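PDB 6E1R: tailspike protein from Acinetobacter phage vB_ApiP_P1, which probably recognises and cleaves the surface polysaccharide of its Acinetobacter host, as phage tailspikes do, so that the virion can reach the cell. Local coordinates for residues V22-L27 and N68-Q73; S82-D87 and D98-T103. All blocks are in the same frame, centred on the assembly; numbering follows the deposited sequence.

Interaction 1 (V22-L27 and N68-Q73)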
# COMPACT_ATOMS: atom_id res chain seq x y z
N VAL A 22 3.78 -55.11 1.75
CA VAL A 22 4.48 -56.37 1.53
C VAL A 22 3.49 -57.51 1.34
O VAL A 22 3.75 -58.45 0.57
CB VAL A 22 5.45 -56.65 2.70
CG1 VAL A 22 6.34 -57.84 2.38
CG2 VAL A 22 6.28 -55.41 3.00
N GLU A 23 2.34 -57.45 2.02
CA GLU A 23 1.32 -58.47 1.82
C GLU A 23 0.56 -58.29 0.51
O GLU A 23 -0.05 -59.25 0.03
CB GLU A 23 0.33 -58.47 3.00
CG GLU A 23 -0.52 -59.73 3.09
CD GLU A 23 -1.40 -59.76 4.32
OE1 GLU A 23 -0.99 -59.23 5.36
OE2 GLU A 23 -2.52 -60.32 4.23
N LEU A 24 0.60 -57.10 -0.08
CA LEU A 24 -0.09 -56.88 -1.34
C LEU A 24 0.72 -57.40 -2.52
O LEU A 24 0.16 -58.01 -3.44
CB LEU A 24 -0.40 -55.40 -1.53
CG LEU A 24 -1.20 -55.05 -2.79
CD1 LEU A 24 -2.63 -55.54 -2.66
CD2 LEU A 24 -1.16 -53.55 -3.07
N GLU A 25 2.03 -57.16 -2.52
CA GLU A 25 2.86 -57.57 -3.64
C GLU A 25 2.96 -59.08 -3.75
O GLU A 25 2.96 -59.64 -4.86
CB GLU A 25 4.25 -56.93 -3.52
CG GLU A 25 4.91 -57.10 -2.15
CD GLU A 25 6.19 -56.29 -2.02
OE1 GLU A 25 6.57 -55.62 -3.00
OE2 GLU A 25 6.81 -56.34 -0.94
N GLY A 26 3.04 -59.78 -2.61
CA GLY A 26 3.04 -61.23 -2.63
C GLY A 26 1.69 -61.86 -2.89
O GLY A 26 1.63 -63.06 -3.18
N LEU A 27 0.61 -61.10 -2.78
CA LEU A 27 -0.74 -61.63 -2.98
C LEU A 27 -1.07 -61.68 -4.47
O LEU A 27 -0.86 -60.70 -5.20
CB LEU A 27 -1.75 -60.79 -2.21
CG LEU A 27 -3.22 -61.23 -2.18
CD1 LEU A 27 -3.83 -60.92 -0.82
CD2 LEU A 27 -4.01 -60.53 -3.26
N ASN A 68 2.77 -54.95 -8.35
CA ASN A 68 2.66 -56.31 -8.87
C ASN A 68 1.26 -56.61 -9.40
O ASN A 68 0.65 -57.63 -9.10
CB ASN A 68 3.08 -57.34 -7.82
CG ASN A 68 4.58 -57.45 -7.67
OD1 ASN A 68 5.34 -57.09 -8.58
ND2 ASN A 68 5.04 -57.94 -6.53
N GLY A 69 0.74 -55.68 -10.21
CA GLY A 69 -0.54 -55.82 -10.85
C GLY A 69 -1.68 -55.11 -10.14
O GLY A 69 -2.73 -54.89 -10.76
N TRP A 70 -1.51 -54.76 -8.87
CA TRP A 70 -2.55 -54.08 -8.11
C TRP A 70 -2.40 -52.58 -8.32
O TRP A 70 -1.41 -51.97 -7.88
CB TRP A 70 -2.46 -54.45 -6.63
CG TRP A 70 -2.68 -55.91 -6.41
CD1 TRP A 70 -1.74 -56.87 -6.22
CD2 TRP A 70 -3.95 -56.58 -6.40
NE1 TRP A 70 -2.34 -58.10 -6.07
CE2 TRP A 70 -3.69 -57.95 -6.18
CE3 TRP A 70 -5.27 -56.16 -6.55
CZ2 TRP A 70 -4.71 -58.89 -6.11
CZ3 TRP A 70 -6.28 -57.10 -6.48
CH2 TRP A 70 -6.00 -58.45 -6.26
N VAL A 71 -3.39 -51.97 -8.97
CA VAL A 71 -3.36 -50.55 -9.29
C VAL A 71 -4.08 -49.78 -8.20
O VAL A 71 -5.19 -50.16 -7.78
CB VAL A 71 -3.97 -50.27 -10.67
CG1 VAL A 71 -3.10 -49.28 -11.43
CG2 VAL A 71 -4.10 -51.55 -11.47
N LYS A 72 -3.46 -48.70 -7.73
CA LYS A 72 -4.06 -47.85 -6.71
C LYS A 72 -5.33 -47.21 -7.25
O LYS A 72 -5.35 -46.66 -8.36
CB LYS A 72 -3.05 -46.78 -6.29
CG LYS A 72 -3.43 -46.01 -5.03
CD LYS A 72 -2.37 -44.96 -4.71
CE LYS A 72 -2.65 -44.28 -3.38
NZ LYS A 72 -2.73 -45.25 -2.26
N GLN A 73 -6.41 -47.28 -6.46
CA GLN A 73 -7.71 -46.79 -6.89
C GLN A 73 -8.00 -45.36 -6.44
O GLN A 73 -8.98 -44.77 -6.91
CB GLN A 73 -8.82 -47.71 -6.38
CG GLN A 73 -8.77 -49.12 -6.97
CD GLN A 73 -8.92 -49.13 -8.48
OE1 GLN A 73 -10.03 -48.95 -9.00
NE2 GLN A 73 -7.82 -49.33 -9.19

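Interaction 2 (S82-D87 and D98-T103)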
# COMPACT_ATOMS: atom_id res chain seq x y z
N SER A 82 2.41 -41.15 2.82
CA SER A 82 2.31 -42.49 3.39
C SER A 82 2.09 -43.53 2.31
O SER A 82 2.58 -44.66 2.42
CB SER A 82 1.18 -42.55 4.41
OG SER A 82 1.43 -41.69 5.51
N ALA A 83 1.37 -43.18 1.25
CA ALA A 83 1.17 -44.08 0.12
C ALA A 83 2.41 -44.23 -0.75
O ALA A 83 2.38 -45.00 -1.71
CB ALA A 83 0.00 -43.59 -0.74
N CYS A 84 3.51 -43.53 -0.43
CA CYS A 84 4.74 -43.65 -1.19
C CYS A 84 5.86 -44.31 -0.40
O CYS A 84 7.02 -44.25 -0.82
CB CYS A 84 5.19 -42.27 -1.68
SG CYS A 84 4.00 -41.44 -2.76
N GLY A 85 5.55 -44.93 0.73
CA GLY A 85 6.54 -45.64 1.51
C GLY A 85 6.96 -44.98 2.82
O GLY A 85 7.89 -45.47 3.46
N ALA A 86 6.30 -43.90 3.22
CA ALA A 86 6.66 -43.22 4.46
C ALA A 86 6.18 -44.06 5.64
O ALA A 86 4.98 -44.24 5.85
CB ALA A 86 6.05 -41.82 4.50
N ASP A 87 7.13 -44.56 6.43
CA ASP A 87 6.81 -45.43 7.55
C ASP A 87 6.79 -44.60 8.83
O ASP A 87 7.84 -44.08 9.23
CB ASP A 87 7.82 -46.56 7.67
CG ASP A 87 7.42 -47.62 8.67
OD1 ASP A 87 6.28 -47.55 9.19
OD2 ASP A 87 8.23 -48.53 8.93
N ASP A 98 11.31 -38.50 -1.51
CA ASP A 98 11.81 -38.36 -2.87
C ASP A 98 10.88 -39.03 -3.87
O ASP A 98 10.57 -38.46 -4.92
CB ASP A 98 13.22 -38.94 -2.97
CG ASP A 98 13.85 -38.71 -4.33
OD1 ASP A 98 14.05 -37.54 -4.71
OD2 ASP A 98 14.15 -39.71 -5.02
N LEU A 99 10.41 -40.24 -3.55
CA LEU A 99 9.44 -40.90 -4.41
C LEU A 99 8.12 -40.14 -4.46
O LEU A 99 7.43 -40.16 -5.48
CB LEU A 99 9.21 -42.33 -3.93
CG LEU A 99 8.23 -43.20 -4.72
CD1 LEU A 99 8.61 -43.24 -6.19
CD2 LEU A 99 8.20 -44.60 -4.13
N ALA A 100 7.77 -39.45 -3.37
CA ALA A 100 6.52 -38.70 -3.34
C ALA A 100 6.57 -37.49 -4.27
O ALA A 100 5.64 -37.26 -5.05
CB ALA A 100 6.21 -38.27 -1.90
N VAL A 101 7.65 -36.71 -4.20
CA VAL A 101 7.79 -35.55 -5.08
C VAL A 101 7.87 -35.98 -6.53
O VAL A 101 7.27 -35.36 -7.42
CB VAL A 101 9.01 -34.71 -4.67
CG1 VAL A 101 8.97 -33.35 -5.34
CG2 VAL A 101 9.10 -34.56 -3.16
N ASN A 102 8.63 -37.05 -6.81
CA ASN A 102 8.73 -37.55 -8.17
C ASN A 102 7.39 -38.06 -8.69
O ASN A 102 7.06 -37.86 -9.86
CB ASN A 102 9.78 -38.66 -8.25
CG ASN A 102 11.20 -38.14 -8.12
OD1 ASN A 102 11.57 -37.16 -8.77
ND2 ASN A 102 12.01 -38.79 -7.30
N THR A 103 6.60 -38.71 -7.83
CA THR A 103 5.32 -39.26 -8.27
C THR A 103 4.28 -38.16 -8.45
O THR A 103 3.59 -38.11 -9.47
CB THR A 103 4.82 -40.31 -7.28
OG1 THR A 103 5.77 -41.39 -7.20
CG2 THR A 103 3.47 -40.86 -7.71

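Interaction 1 (V22-L27 and N68-Q73)
With chi1 at -63°, Trp70 swings its CG beside its own backbone N, anti to the carbonyl carbon, which turns the indole toward Leu24, whose CG lies anti to its N and brings CD1 over one face of the ring. Leu24 CD1 sits 3.9 Å from the centroid of the Trp70 five-membered ring, a CH-pi contact; Leu24 CD2 touches Trp70 CB. At the edge of the same ring, Trp70 NE1 donates to Leu27 O over 3.1 Å. That bond is almost straight (170°) and lies in the indole plane, though the nitrogen stands above the carbonyl plane. Leu27 CD2 packs against Trp70 CZ2, the two side chains crossing at about a right angle. The contact thus fastens the short helix 21-25 and the turn after it to strand 70-72 of the five-stranded mixed sheet in the N-terminal part of this fragment, ahead of the beta-helix. Val35 of strand 34-37 and Phe51 of strand 49-53 also touch both Leu24 and Trp70, while Tyr53 meets the indole edge-to-face. Asn68 ND2 donates to Glu25 O at 3.2 Å, reaching it from above the carbonyl plane, and the same amide nitrogen rests against Glu25 CB.

Interaction 2 (S82-D87 and D98-T103)
The flat groups here are peptide carbonyls, and the one that meets the other segment is that of Cys84: its O is touched by the methyl CD2 of Leu99 at 3.5 Å. The carbonyl of Leu99 is used within its own helix, where Thr103 N and Thr103 OG1 approach its oxygen from opposite faces of the plane. These segments lie at the N-terminal end of the right-handed parallel beta-helix of the tailspike. Segment 82-87, which starts in a 3-10 turn, follows strand 79-80, and helix 94-106 comes next before strand 111-113 pairs in parallel with 79-80. The Gly85-Ala86-Asp87 sequence ahead of such a helix resembles the opening of pectate lyase-like beta-helices, and the helix is placed as the N-terminal capping helix is in those folds.

Cys84 carries most of the contact. Its SG, anti to the carbonyl carbon and beside the backbone N (chi1 -60°), is directed at the helix backbone and comes 3.8 Å from Ala100 CA. The methyl of Ala100 lies alongside, its CB 4.0 Å from Cys84 SG. At Ala100 the backbones come close, the CA atoms of Cys84 and Ala100 being 5.7 Å apart. Leu99 flanks this pairing, its CG 4.4 Å from Cys84 CB. The contact between the two segments is apolar packing, and Cys84 and Ala100 are both buried. Leu79 of strand 79-80 touches both Cys84 and Thr103, bringing the strand into the same cluster. On the loop side, Gly85 O is hydrogen-bonded to Tyr41 OH and Ser82 OG to Asp114 OD2. One helical turn on from Leu99, the hydroxyl Thr103 OG1 donates to Leu99 O over 2.7 Å, adding a side-chain bond to the backbone one from Thr103 N.

Overall arrangement
From the N terminus, the chain passes through strand 16-18 and helix 21-25, then strands 34-37, 49-53 and 66-67, before interaction 1 closes this long loop by bringing 68-73 back against 22-27. Strand 79-80 then begins the beta-helix, and interaction 2 closes a much shorter loop of ten residues between 82-87 and 98-103. The two contacts follow in series, neither nested nor crossed, with centres about 16 Å apart. Interaction 1 sets helix 21-25 against the N-terminal sheet; interaction 2 joins the segment after strand 79-80 to helix 94-106. They meet where Lys72 NZ, salt-bridged to Asp49, packs on Ala83 CB at 3.5 Å.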